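Local coordinates for protein inositol monophosphatase (Zymomonas mobilis, PDB 4N81) that probably hydrolyses phosphate monoesters such as inositol monophosphate with the help of magnesium, at residues L104-E109 with D210-V215; D110-L115 with P232-S237; P63-F68 with R81-D86; G116-P121 with V215-G220. One frame throughout, in Å; residues are numbered along the deposited sequence.

Interaction 1: L104-E109 with D210-V215; sequences LIALVE and DFAALV
Leu-104 leans from strand 102-109 against the turn that links helices 208-211 and 214-220. Its CB rests on the methyl of Ala-213, CB to CB 3.9 Å. Chi1 of -55° sets CG beside its own backbone N, and from there the two methyls part. CD1 reaches the backbone of Asp-210 and lies 3.4 Å from its O. CD2 meets CD2 of Leu-214 at 4.2 Å, the two leucine side chains crossing at a slant. Two residues on, Ala-106 points the same way. Its CB sits 3.6 Å from Ala-213 N and 3.8 Å from Ala-212 CB. Small residues on both sides let the turn come close to the sheet: the Ala-106 and Ala-213 CA atoms are 4.5 Å apart. Ala-213 CB also lies 3.5 Å from Ile-105 O. Val-108 CG2 adds a looser touch on Ala-212 CB. The Asp-210 side chain starts out away from the strand. Its OD2 takes a hydrogen bond from Lys-207 N, and its OD1 lies close to Asp-86 and Asp-89. These three acids are predicted ligands of the catalytic magnesium. The contact thus lies beside the predicted metal site, where the turn between two short helices packs on the sheet of the inositol monophosphatase fold.

Interaction 2: D110-L115 with P232-S237; sequences DGRPVL and PLNKNS
The Pro-232 ring lies over one face of the Arg-112 guanidinium. Pro-232 CB sits 3.6 Å above the guanidinium plane of Arg-112, over its centre, and Pro-232 CG is 3.7 Å from Arg-112 NH2. The contact joins the start of strand 112-120, just after its hairpin turn from strand 102-109, to the loop between strands 224-226 and 241-244. Arg-112 starts out pointing away from this loop. A bend at chi2 (-64°) brings its end back over the proline. On the way, Arg-112 CD passes Leu-233 O at 3.8 Å and also touches Asn-234 CB. The one hydrogen bond between the segments is from Lys-235 N to Gly-111 O, 3.0 Å, on a lone pair in the carbonyl plane. Its N-H...O angle of 130° is well bent. Gly-111 has positive phi, which suits glycine, and its O also packs against Asn-234 CB. Lys-235 gives its CB to Gly-111, while its extended chain runs off toward Phe-68 and Leu-82. The loop holds its own shape by a type I beta turn from Asn-234 to Ser-237. Ser-237 OG accepts from Asn-234 N in a nearly straight bond. Asn-234 also makes an Asx turn: Asn-236 N donates to its OD1 at 3.0 Å, from above the amide plane.

Interaction 3: P63-F68 with R81-D86; sequences PEDGIF and RLWVLD
The short edge strand 66-67 pairs in parallel with strand 81-86, and a buried aspartate just before it, Asp-65, binds two side chains of its neighbour. Arg-81 grips Asp-65 side-on. Its NE donates to OD2 of Asp-65 at 3.0 Å in an almost straight bond, although it meets that oxygen from above the carboxylate plane. Arg-81 NH2 gives a second bond to Asp-65 OD1, on the syn side. The anti side of the same OD1 is taken by Trp-83 NE1, at 2.8 Å and in the plane of the indole. The carboxylate and indole planes are 32° apart. Three bonds thus fix the rotation of the carboxylate. An asparagine in place of Asp-65 would probably leave the Arg-81 charge without this mate and weaken the grip on Arg-81 and Trp-83. Arg-81 also has a salt bridge through NH1 to Asp-9 of helix 7-24. The backbones pair as the edge of the large mixed sheet of the inositol monophosphatase fold. Gly-66 N donates to Arg-81 O, Trp-83 N to Gly-66 O, and Phe-68 N to Trp-83 O at 2.7 Å. Leu-82 CD2 lies 3.5 Å from Gly-66 CA, where a side chain on the glycine would clash. Beyond the pairing, Phe-68 CB meets Val-84 CG2 at 3.6 Å. Chi1 of 175° puts the Phe-68 ring opposite its own backbone N, and it packs edge-to-face with Phe-208 and Tyr-209. A water bridges Phe-68 O and Leu-85 N.

Interaction 4: G116-P121 with V215-G220; sequences GIINQP and VPIVEG
Ile-217 pushes its side chain from helix 214-220 onto strand 112-120 and meets Gly-116 and Ile-118 there. The three residues make up most of the buried surface. Chi1 of -70° places Ile-217 CG1 beside its own backbone N, and chi2 of 171° stretches CD1 out to the strand. CG1 lies 3.6 Å from Gly-116 O. CD1 goes further and fits against Ile-118, 3.6 Å from its CG1 and 3.7 Å from its CD1. The two isoleucines cross at an angle, and the CD1 methyl of Ile-217 also touches the strand backbone at Ile-118 N. The contact is a helix laid across the sheet of the inositol monophosphatase fold. The short helix and strand axes are nearly perpendicular, 96°, and approach to 7.5 Å. Helix 7-24 packs on the other face of the strand, where Ile-117 meets Ala-13 and His-14. Gly-116 offers its backbone to the helix, with Pro-216 CG 4.0 Å from Gly-116 N. Ile-217 also touches Trp-127 of the next strand and Ser-194 of helix 187-194. An alanine here, in place of Ile-217, lacks CG1 and CD1 and is likely to leave a gap beside Ile-118 and the Gly-116 carbonyl. On the helix itself, Gly-220 N bonds to Pro-216 O at 2.8 Å.

Overall arrangement
All four contacts reach the large mixed sheet. Its strands 66-67, 81-86, 102-109 and 112-120 lie side by side in that order. Interaction 3 comes first in the chain and closes before the others open. The segments of interaction 1 alternate with those of interactions 2 and 4. Interactions 1 and 4 share Val-215 and helix 214-220, with centres about 8 Å apart. Interactions 2 and 4 share strand 112-120. Centres of interactions 3 and 4 are about 17 Å apart, and these two do not touch. Interaction 3 meets interaction 2 through Lys-235. Distant parts of the chain are thus brought together, and Asp-86 and Asp-210 end up beside each other at the predicted magnesium site.

Interaction 1: L104-E109 with D210-V215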
loop_
_atom_site.group_PDB
_atom_site.type_symbol
_atom_site.label_atom_id
_atom_site.label_comp_id
_atom_site.label_asym_id
_atom_site.label_seq_id
_atom_site.Cartn_x
_atom_site.Cartn_y
_atom_site.Cartn_z
ATOM N N LEU A 104 -10.114 5.751 -12.314
ATOM C CA LEU A 104 -11.286 4.904 -12.562
ATOM C C LEU A 104 -12.103 5.522 -13.673
ATOM O O LEU A 104 -12.419 6.723 -13.602
ATOM C CB LEU A 104 -12.157 4.841 -11.301
ATOM C CG LEU A 104 -11.462 4.386 -10.015
ATOM C CD1 LEU A 104 -12.457 4.248 -8.841
ATOM C CD2 LEU A 104 -10.816 3.012 -10.293
ATOM N N ILE A 105 -12.469 4.713 -14.668
ATOM C CA ILE A 105 -13.389 5.176 -15.716
ATOM C C ILE A 105 -14.529 4.152 -15.816
ATOM O O ILE A 105 -14.284 2.941 -15.911
ATOM C CB ILE A 105 -12.621 5.235 -17.049
ATOM C CG1 ILE A 105 -11.510 6.308 -16.962
ATOM C CG2 ILE A 105 -13.599 5.443 -18.273
ATOM C CD1 ILE A 105 -10.324 6.041 -17.853
ATOM N N ALA A 106 -15.764 4.609 -15.880
ATOM C CA ALA A 106 -16.845 3.648 -15.998
ATOM C C ALA A 106 -17.883 4.169 -16.959
ATOM O O ALA A 106 -18.026 5.379 -17.102
ATOM C CB ALA A 106 -17.467 3.420 -14.643
ATOM N N LEU A 107 -18.566 3.245 -17.646
ATOM C CA LEU A 107 -19.786 3.580 -18.404
ATOM C C LEU A 107 -20.949 2.910 -17.658
ATOM O O LEU A 107 -20.849 1.732 -17.289
ATOM C CB LEU A 107 -19.720 3.003 -19.823
ATOM C CG LEU A 107 -20.988 3.178 -20.671
ATOM C CD1 LEU A 107 -21.386 4.668 -20.758
ATOM C CD2 LEU A 107 -20.793 2.583 -22.089
ATOM N N VAL A 108 -22.054 3.659 -17.487
ATOM C CA VAL A 108 -23.135 3.270 -16.618
ATOM C C VAL A 108 -24.409 3.398 -17.456
ATOM O O VAL A 108 -24.568 4.396 -18.145
ATOM C CB VAL A 108 -23.181 4.213 -15.397
ATOM C CG1 VAL A 108 -24.423 3.988 -14.597
ATOM C CG2 VAL A 108 -21.968 3.993 -14.514
ATOM N N GLU A 109 -25.266 2.378 -17.438
ATOM C CA GLU A 109 -26.535 2.435 -18.190
ATOM C C GLU A 109 -27.696 2.128 -17.270
ATOM O O GLU A 109 -27.659 1.108 -16.587
ATOM C CB GLU A 109 -26.583 1.366 -19.287
ATOM C CG GLU A 109 -25.671 1.605 -20.457
ATOM C CD GLU A 109 -25.833 0.539 -21.559
ATOM O OE1 GLU A 109 -24.903 0.402 -22.361
ATOM O OE2 GLU A 109 -26.880 -0.140 -21.634
ATOM N N ASP A 210 -16.196 6.437 -6.899
ATOM C CA ASP A 210 -15.228 5.507 -6.319
ATOM C C ASP A 210 -15.522 4.017 -6.578
ATOM O O ASP A 210 -14.611 3.225 -6.406
ATOM C CB ASP A 210 -15.168 5.656 -4.792
ATOM C CG ASP A 210 -14.862 7.106 -4.325
ATOM O OD1 ASP A 210 -14.058 7.802 -4.986
ATOM O OD2 ASP A 210 -15.452 7.512 -3.292
ATOM N N PHE A 211 -16.749 3.633 -6.969
ATOM C CA PHE A 211 -17.059 2.196 -7.132
ATOM C C PHE A 211 -17.681 1.770 -8.458
ATOM O O PHE A 211 -17.705 0.546 -8.806
ATOM C CB PHE A 211 -17.878 1.621 -5.930
ATOM C CG PHE A 211 -19.230 2.265 -5.737
ATOM C CD1 PHE A 211 -20.340 1.825 -6.455
ATOM C CD2 PHE A 211 -19.397 3.301 -4.830
ATOM C CE1 PHE A 211 -21.613 2.393 -6.253
ATOM C CE2 PHE A 211 -20.643 3.882 -4.632
ATOM C CZ PHE A 211 -21.762 3.429 -5.337
ATOM N N ALA A 212 -18.160 2.773 -9.217
ATOM C CA ALA A 212 -18.819 2.419 -10.475
ATOM C C ALA A 212 -17.915 1.527 -11.326
ATOM O O ALA A 212 -18.365 0.487 -11.811
ATOM C CB ALA A 212 -19.194 3.705 -11.286
ATOM N N ALA A 213 -16.646 1.919 -11.509
ATOM C CA ALA A 213 -15.739 1.120 -12.401
ATOM C C ALA A 213 -15.446 -0.262 -11.796
ATOM O O ALA A 213 -15.076 -1.210 -12.523
ATOM C CB ALA A 213 -14.397 1.869 -12.616
ATOM N N LEU A 214 -15.492 -0.345 -10.469
ATOM C CA LEU A 214 -15.047 -1.586 -9.829
ATOM C C LEU A 214 -16.005 -2.735 -10.070
ATOM O O LEU A 214 -15.596 -3.921 -10.108
ATOM C CB LEU A 214 -14.924 -1.380 -8.325
ATOM C CG LEU A 214 -14.116 -0.144 -7.897
ATOM C CD1 LEU A 214 -14.188 -0.032 -6.416
ATOM C CD2 LEU A 214 -12.651 -0.239 -8.374
ATOM N N VAL A 215 -17.294 -2.402 -10.125
ATOM C CA VAL A 215 -18.249 -3.534 -10.188
ATOM C C VAL A 215 -18.070 -4.524 -11.399
ATOM O O VAL A 215 -18.004 -5.741 -11.207
ATOM C CB VAL A 215 -19.759 -3.017 -10.098
ATOM C CG1 VAL A 215 -20.778 -4.216 -10.108
ATOM C CG2 VAL A 215 -19.963 -2.128 -8.825
#

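Interaction 2: D110-L115 with P232-S237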
loop_
_atom_site.group_PDB
_atom_site.type_symbol
_atom_site.label_atom_id
_atom_site.label_comp_id
_atom_site.label_asym_id
_atom_site.label_seq_id
_atom_site.Cartn_x
_atom_site.Cartn_y
_atom_site.Cartn_z
ATOM N N ASP A 110 -28.738 2.972 -17.314
ATOM C CA ASP A 110 -29.869 2.826 -16.390
ATOM C C ASP A 110 -29.364 2.712 -14.936
ATOM O O ASP A 110 -29.886 1.931 -14.125
ATOM C CB ASP A 110 -30.683 1.608 -16.773
ATOM C CG ASP A 110 -31.119 1.642 -18.239
ATOM O OD1 ASP A 110 -31.043 0.583 -18.872
ATOM O OD2 ASP A 110 -31.505 2.715 -18.770
ATOM N N GLY A 111 -28.310 3.462 -14.643
ATOM C CA GLY A 111 -27.788 3.559 -13.303
ATOM C C GLY A 111 -26.867 2.396 -12.946
ATOM O O GLY A 111 -26.255 2.445 -11.884
ATOM N N ARG A 112 -26.721 1.389 -13.829
ATOM C CA ARG A 112 -25.817 0.243 -13.572
ATOM C C ARG A 112 -24.465 0.305 -14.312
ATOM O O ARG A 112 -24.475 0.484 -15.506
ATOM C CB ARG A 112 -26.484 -1.089 -13.965
ATOM C CG ARG A 112 -27.803 -1.391 -13.220
ATOM C CD ARG A 112 -27.592 -1.586 -11.668
ATOM N NE ARG A 112 -28.923 -1.777 -11.043
ATOM C CZ ARG A 112 -29.477 -2.969 -10.938
ATOM N NH1 ARG A 112 -28.794 -4.035 -11.370
ATOM N NH2 ARG A 112 -30.666 -3.116 -10.381
ATOM N N PRO A 113 -23.318 0.118 -13.609
ATOM C CA PRO A 113 -22.071 0.072 -14.390
ATOM C C PRO A 113 -22.088 -1.065 -15.373
ATOM O O PRO A 113 -22.457 -2.184 -15.000
ATOM C CB PRO A 113 -20.992 -0.220 -13.329
ATOM C CG PRO A 113 -21.589 0.289 -12.027
ATOM C CD PRO A 113 -23.093 0.056 -12.157
ATOM N N VAL A 114 -21.635 -0.810 -16.590
ATOM C CA VAL A 114 -21.527 -1.876 -17.590
ATOM C C VAL A 114 -20.086 -1.975 -18.125
ATOM O O VAL A 114 -19.735 -2.938 -18.821
ATOM C CB VAL A 114 -22.488 -1.680 -18.752
ATOM C CG1 VAL A 114 -23.953 -1.709 -18.242
ATOM C CG2 VAL A 114 -22.182 -0.357 -19.464
ATOM N N LEU A 115 -19.238 -1.008 -17.768
ATOM C CA LEU A 115 -17.830 -1.084 -18.230
ATOM C C LEU A 115 -16.995 -0.359 -17.205
ATOM O O LEU A 115 -17.434 0.666 -16.719
ATOM C CB LEU A 115 -17.741 -0.336 -19.607
ATOM C CG LEU A 115 -16.442 -0.094 -20.370
ATOM C CD1 LEU A 115 -16.888 0.438 -21.761
ATOM C CD2 LEU A 115 -15.541 0.909 -19.749
ATOM N N PRO A 232 -27.856 -4.775 -5.618
ATOM C CA PRO A 232 -26.939 -4.198 -6.630
ATOM C C PRO A 232 -26.500 -2.802 -6.316
ATOM O O PRO A 232 -27.287 -2.014 -5.792
ATOM C CB PRO A 232 -27.814 -4.063 -7.875
ATOM C CG PRO A 232 -28.916 -5.029 -7.685
ATOM C CD PRO A 232 -29.160 -5.130 -6.190
ATOM N N LEU A 233 -25.261 -2.475 -6.661
ATOM C CA LEU A 233 -24.772 -1.127 -6.499
ATOM C C LEU A 233 -25.185 -0.386 -7.754
ATOM O O LEU A 233 -25.162 -0.939 -8.869
ATOM C CB LEU A 233 -23.253 -1.151 -6.373
ATOM C CG LEU A 233 -22.762 -1.823 -5.089
ATOM C CD1 LEU A 233 -21.252 -2.129 -5.096
ATOM C CD2 LEU A 233 -23.128 -0.867 -3.897
ATOM N N ASN A 234 -25.594 0.855 -7.578
ATOM C CA ASN A 234 -26.016 1.678 -8.697
ATOM C C ASN A 234 -25.687 3.123 -8.432
ATOM O O ASN A 234 -25.102 3.463 -7.389
ATOM C CB ASN A 234 -27.477 1.430 -9.114
ATOM C CG ASN A 234 -28.501 1.909 -8.093
ATOM O OD1 ASN A 234 -28.222 2.767 -7.253
ATOM N ND2 ASN A 234 -29.732 1.362 -8.202
ATOM N N LYS A 235 -26.077 3.988 -9.366
ATOM C CA LYS A 235 -25.653 5.373 -9.362
ATOM C C LYS A 235 -26.084 6.054 -8.084
ATOM O O LYS A 235 -25.496 7.046 -7.636
ATOM C CB LYS A 235 -26.322 6.094 -10.553
ATOM C CG LYS A 235 -26.154 7.606 -10.504
ATOM C CD LYS A 235 -26.988 8.384 -11.563
ATOM C CE LYS A 235 -27.247 9.826 -11.059
ATOM N NZ LYS A 235 -27.734 10.772 -12.084
ATOM N N ASN A 236 -27.120 5.517 -7.492
ATOM C CA ASN A 236 -27.650 6.091 -6.279
ATOM C C ASN A 236 -27.328 5.461 -4.916
ATOM O O ASN A 236 -27.815 5.954 -3.889
ATOM C CB ASN A 236 -29.126 6.272 -6.467
ATOM C CG ASN A 236 -29.448 7.702 -6.563
ATOM O OD1 ASN A 236 -29.043 8.415 -7.553
ATOM N ND2 ASN A 236 -30.051 8.211 -5.471
ATOM N N SER A 237 -26.497 4.416 -4.924
ATOM C CA SER A 237 -26.063 3.738 -3.715
ATOM C C SER A 237 -25.289 4.709 -2.782
ATOM O O SER A 237 -24.489 5.566 -3.232
ATOM C CB SER A 237 -25.179 2.562 -4.083
ATOM O OG SER A 237 -25.958 1.625 -4.853
#

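Interaction 3: P63-F68 with R81-D86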
loop_
_atom_site.group_PDB
_atom_site.type_symbol
_atom_site.label_atom_id
_atom_site.label_comp_id
_atom_site.label_asym_id
_atom_site.label_seq_id
_atom_site.Cartn_x
_atom_site.Cartn_y
_atom_site.Cartn_z
ATOM N N PRO A 63 -21.185 12.793 -27.677
ATOM C CA PRO A 63 -21.997 13.991 -27.446
ATOM C C PRO A 63 -23.307 13.682 -26.750
ATOM O O PRO A 63 -23.808 14.490 -25.966
ATOM C CB PRO A 63 -22.256 14.520 -28.862
ATOM C CG PRO A 63 -21.130 13.992 -29.669
ATOM C CD PRO A 63 -20.783 12.645 -29.076
ATOM N N GLU A 64 -23.869 12.518 -27.037
ATOM C CA GLU A 64 -25.162 12.160 -26.442
ATOM C C GLU A 64 -25.108 11.517 -25.036
ATOM O O GLU A 64 -26.160 11.344 -24.393
ATOM C CB GLU A 64 -25.949 11.281 -27.414
ATOM C CG GLU A 64 -25.954 11.836 -28.848
ATOM C CD GLU A 64 -26.562 10.863 -29.842
ATOM O OE1 GLU A 64 -27.002 9.759 -29.415
ATOM O OE2 GLU A 64 -26.586 11.196 -31.050
ATOM N N ASP A 65 -23.913 11.124 -24.574
ATOM C CA ASP A 65 -23.772 10.528 -23.241
ATOM C C ASP A 65 -23.664 11.546 -22.103
ATOM O O ASP A 65 -23.056 12.595 -22.267
ATOM C CB ASP A 65 -22.532 9.591 -23.155
ATOM C CG ASP A 65 -22.614 8.412 -24.114
ATOM O OD1 ASP A 65 -21.575 7.737 -24.272
ATOM O OD2 ASP A 65 -23.720 8.172 -24.695
ATOM N N GLY A 66 -24.175 11.193 -20.928
ATOM C CA GLY A 66 -23.959 11.999 -19.748
ATOM C C GLY A 66 -22.544 11.854 -19.185
ATOM O O GLY A 66 -21.814 10.878 -19.491
ATOM N N ILE A 67 -22.142 12.827 -18.366
ATOM C CA ILE A 67 -20.907 12.692 -17.585
ATOM C C ILE A 67 -21.323 12.949 -16.153
ATOM O O ILE A 67 -21.848 14.037 -15.829
ATOM C CB ILE A 67 -19.844 13.697 -17.993
ATOM C CG1 ILE A 67 -19.435 13.455 -19.454
ATOM C CG2 ILE A 67 -18.638 13.634 -17.011
ATOM C CD1 ILE A 67 -18.547 14.529 -20.043
ATOM N N PHE A 68 -21.135 11.931 -15.311
ATOM C CA PHE A 68 -21.668 11.923 -13.952
ATOM C C PHE A 68 -21.054 13.066 -13.163
ATOM O O PHE A 68 -19.869 13.377 -13.342
ATOM C CB PHE A 68 -21.410 10.560 -13.287
ATOM C CG PHE A 68 -21.817 10.499 -11.843
ATOM C CD1 PHE A 68 -20.912 10.843 -10.839
ATOM C CD2 PHE A 68 -23.102 10.083 -11.482
ATOM C CE1 PHE A 68 -21.277 10.792 -9.486
ATOM C CE2 PHE A 68 -23.475 10.018 -10.129
ATOM C CZ PHE A 68 -22.557 10.379 -9.130
ATOM N N ARG A 81 -27.213 6.645 -20.636
ATOM C CA ARG A 81 -25.774 6.278 -20.567
ATOM C C ARG A 81 -24.961 7.424 -19.947
ATOM O O ARG A 81 -25.049 8.582 -20.415
ATOM C CB ARG A 81 -25.195 5.992 -21.977
ATOM C CG ARG A 81 -25.794 4.761 -22.703
ATOM C CD ARG A 81 -25.458 4.693 -24.221
ATOM N NE ARG A 81 -24.103 5.151 -24.546
ATOM C CZ ARG A 81 -23.064 4.367 -24.818
ATOM N NH1 ARG A 81 -23.186 3.045 -24.819
ATOM N NH2 ARG A 81 -21.890 4.906 -25.097
ATOM N N LEU A 82 -24.136 7.111 -18.951
ATOM C CA LEU A 82 -23.360 8.138 -18.247
ATOM C C LEU A 82 -21.930 7.652 -18.081
ATOM O O LEU A 82 -21.715 6.508 -17.643
ATOM C CB LEU A 82 -23.892 8.336 -16.815
ATOM C CG LEU A 82 -25.325 8.823 -16.590
ATOM C CD1 LEU A 82 -25.584 8.946 -15.085
ATOM C CD2 LEU A 82 -25.520 10.149 -17.277
ATOM N N TRP A 83 -20.966 8.531 -18.312
ATOM C CA TRP A 83 -19.579 8.233 -17.959
ATOM C C TRP A 83 -19.254 8.730 -16.542
ATOM O O TRP A 83 -19.648 9.846 -16.165
ATOM C CB TRP A 83 -18.649 8.912 -18.966
ATOM C CG TRP A 83 -18.772 8.287 -20.333
ATOM C CD1 TRP A 83 -19.659 8.604 -21.305
ATOM C CD2 TRP A 83 -17.998 7.183 -20.825
ATOM N NE1 TRP A 83 -19.481 7.775 -22.407
ATOM C CE2 TRP A 83 -18.461 6.898 -22.130
ATOM C CE3 TRP A 83 -16.962 6.408 -20.286
ATOM C CZ2 TRP A 83 -17.917 5.877 -22.905
ATOM C CZ3 TRP A 83 -16.422 5.399 -21.055
ATOM C CH2 TRP A 83 -16.904 5.140 -22.354
ATOM N N VAL A 84 -18.521 7.918 -15.775
ATOM C CA VAL A 84 -18.172 8.274 -14.416
ATOM C C VAL A 84 -16.653 8.266 -14.373
ATOM O O VAL A 84 -16.064 7.253 -14.693
ATOM C CB VAL A 84 -18.738 7.226 -13.422
ATOM C CG1 VAL A 84 -18.392 7.582 -11.960
ATOM C CG2 VAL A 84 -20.259 7.121 -13.559
ATOM N N LEU A 85 -16.031 9.403 -14.032
ATOM C CA LEU A 85 -14.567 9.524 -14.012
ATOM C C LEU A 85 -14.059 9.830 -12.605
ATOM O O LEU A 85 -14.624 10.672 -11.910
ATOM C CB LEU A 85 -14.139 10.676 -14.917
ATOM C CG LEU A 85 -14.789 10.650 -16.308
ATOM C CD1 LEU A 85 -14.375 11.850 -17.121
ATOM C CD2 LEU A 85 -14.464 9.372 -17.053
ATOM N N ASP A 86 -13.019 9.132 -12.173
ATOM C CA ASP A 86 -12.278 9.538 -10.998
ATOM C C ASP A 86 -10.785 9.540 -11.376
ATOM O O ASP A 86 -10.161 8.463 -11.404
ATOM C CB ASP A 86 -12.525 8.582 -9.818
ATOM C CG ASP A 86 -12.075 9.198 -8.477
ATOM O OD1 ASP A 86 -11.699 10.394 -8.490
ATOM O OD2 ASP A 86 -12.117 8.508 -7.430
HETATM O O HOH W 1 -17.623 11.785 -13.927
#

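Interaction 4: G116-P121 with V215-G220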
loop_
_atom_site.group_PDB
_atom_site.type_symbol
_atom_site.label_atom_id
_atom_site.label_comp_id
_atom_site.label_asym_id
_atom_site.label_seq_id
_atom_site.Cartn_x
_atom_site.Cartn_y
_atom_site.Cartn_z
ATOM N N GLY A 116 -15.799 -0.863 -16.882
ATOM C CA GLY A 116 -14.976 -0.190 -15.894
ATOM C C GLY A 116 -13.506 -0.423 -16.184
ATOM O O GLY A 116 -13.119 -1.516 -16.595
ATOM N N ILE A 117 -12.678 0.588 -15.949
ATOM C CA ILE A 117 -11.230 0.428 -15.999
ATOM C C ILE A 117 -10.672 0.975 -14.688
ATOM O O ILE A 117 -11.134 2.062 -14.201
ATOM C CB ILE A 117 -10.611 1.205 -17.220
ATOM C CG1 ILE A 117 -10.929 0.464 -18.536
ATOM C CG2 ILE A 117 -9.082 1.326 -17.082
ATOM C CD1 ILE A 117 -10.277 1.082 -19.790
ATOM N N ILE A 118 -9.718 0.226 -14.115
ATOM C CA ILE A 118 -8.814 0.770 -13.092
ATOM C C ILE A 118 -7.455 0.870 -13.754
ATOM O O ILE A 118 -6.942 -0.135 -14.258
ATOM C CB ILE A 118 -8.611 -0.185 -11.872
ATOM C CG1 ILE A 118 -9.943 -0.425 -11.093
ATOM C CG2 ILE A 118 -7.558 0.407 -10.921
ATOM C CD1 ILE A 118 -9.904 -1.781 -10.234
ATOM N N ASN A 119 -6.832 2.045 -13.715
ATOM C CA ASN A 119 -5.497 2.148 -14.275
ATOM C C ASN A 119 -4.528 2.739 -13.285
ATOM O O ASN A 119 -4.749 3.857 -12.814
ATOM C CB ASN A 119 -5.490 3.031 -15.528
ATOM C CG ASN A 119 -4.125 3.001 -16.242
ATOM O OD1 ASN A 119 -3.703 1.958 -16.706
ATOM N ND2 ASN A 119 -3.431 4.146 -16.295
ATOM N N GLN A 120 -3.430 2.028 -13.030
ATOM C CA GLN A 120 -2.390 2.548 -12.135
ATOM C C GLN A 120 -1.338 3.051 -13.090
ATOM O O GLN A 120 -0.638 2.254 -13.735
ATOM C CB GLN A 120 -1.831 1.355 -11.298
ATOM C CG GLN A 120 -1.364 1.820 -9.878
ATOM C CD GLN A 120 -0.407 3.007 -9.967
ATOM O OE1 GLN A 120 0.605 2.946 -10.666
ATOM N NE2 GLN A 120 -0.728 4.083 -9.282
ATOM N N PRO A 121 -1.198 4.398 -13.191
ATOM C CA PRO A 121 -0.359 4.937 -14.268
ATOM C C PRO A 121 1.123 4.924 -13.951
ATOM O O PRO A 121 1.917 5.181 -14.864
ATOM C CB PRO A 121 -0.865 6.370 -14.429
ATOM C CG PRO A 121 -1.417 6.732 -13.010
ATOM C CD PRO A 121 -2.041 5.430 -12.546
ATOM N N VAL A 215 -17.294 -2.402 -10.125
ATOM C CA VAL A 215 -18.249 -3.534 -10.188
ATOM C C VAL A 215 -18.070 -4.524 -11.399
ATOM O O VAL A 215 -18.004 -5.741 -11.207
ATOM C CB VAL A 215 -19.759 -3.017 -10.098
ATOM C CG1 VAL A 215 -20.778 -4.216 -10.108
ATOM C CG2 VAL A 215 -19.963 -2.128 -8.825
ATOM N N PRO A 216 -18.005 -4.014 -12.641
ATOM C CA PRO A 216 -17.806 -4.926 -13.785
ATOM C C PRO A 216 -16.500 -5.694 -13.695
ATOM O O PRO A 216 -16.419 -6.835 -14.165
ATOM C CB PRO A 216 -17.805 -3.983 -15.011
ATOM C CG PRO A 216 -18.416 -2.725 -14.531
ATOM C CD PRO A 216 -18.137 -2.608 -13.077
ATOM N N ILE A 217 -15.480 -5.064 -13.113
ATOM C CA ILE A 217 -14.157 -5.701 -13.042
ATOM C C ILE A 217 -14.207 -6.877 -12.068
ATOM O O ILE A 217 -13.867 -8.004 -12.431
ATOM C CB ILE A 217 -13.097 -4.662 -12.578
ATOM C CG1 ILE A 217 -12.897 -3.642 -13.720
ATOM C CG2 ILE A 217 -11.769 -5.332 -12.081
ATOM C CD1 ILE A 217 -12.021 -2.422 -13.251
ATOM N N VAL A 218 -14.752 -6.630 -10.887
ATOM C CA VAL A 218 -14.856 -7.693 -9.893
ATOM C C VAL A 218 -15.798 -8.807 -10.374
ATOM O O VAL A 218 -15.459 -10.007 -10.274
ATOM C CB VAL A 218 -15.371 -7.137 -8.556
ATOM C CG1 VAL A 218 -15.739 -8.301 -7.590
ATOM C CG2 VAL A 218 -14.254 -6.247 -7.882
ATOM N N GLU A 219 -16.953 -8.417 -10.911
ATOM C CA GLU A 219 -17.944 -9.401 -11.305
ATOM C C GLU A 219 -17.472 -10.200 -12.503
ATOM O O GLU A 219 -17.689 -11.400 -12.528
ATOM C CB GLU A 219 -19.381 -8.771 -11.437
ATOM C CG GLU A 219 -19.821 -8.236 -9.985
ATOM C CD GLU A 219 -21.342 -8.198 -9.640
ATOM O OE1 GLU A 219 -22.032 -7.817 -10.605
ATOM O OE2 GLU A 219 -21.812 -8.505 -8.411
ATOM N N GLY A 220 -16.736 -9.569 -13.438
ATOM C CA GLY A 220 -16.305 -10.270 -14.641
ATOM C C GLY A 220 -15.089 -11.115 -14.329
ATOM O O GLY A 220 -14.657 -11.920 -15.188
#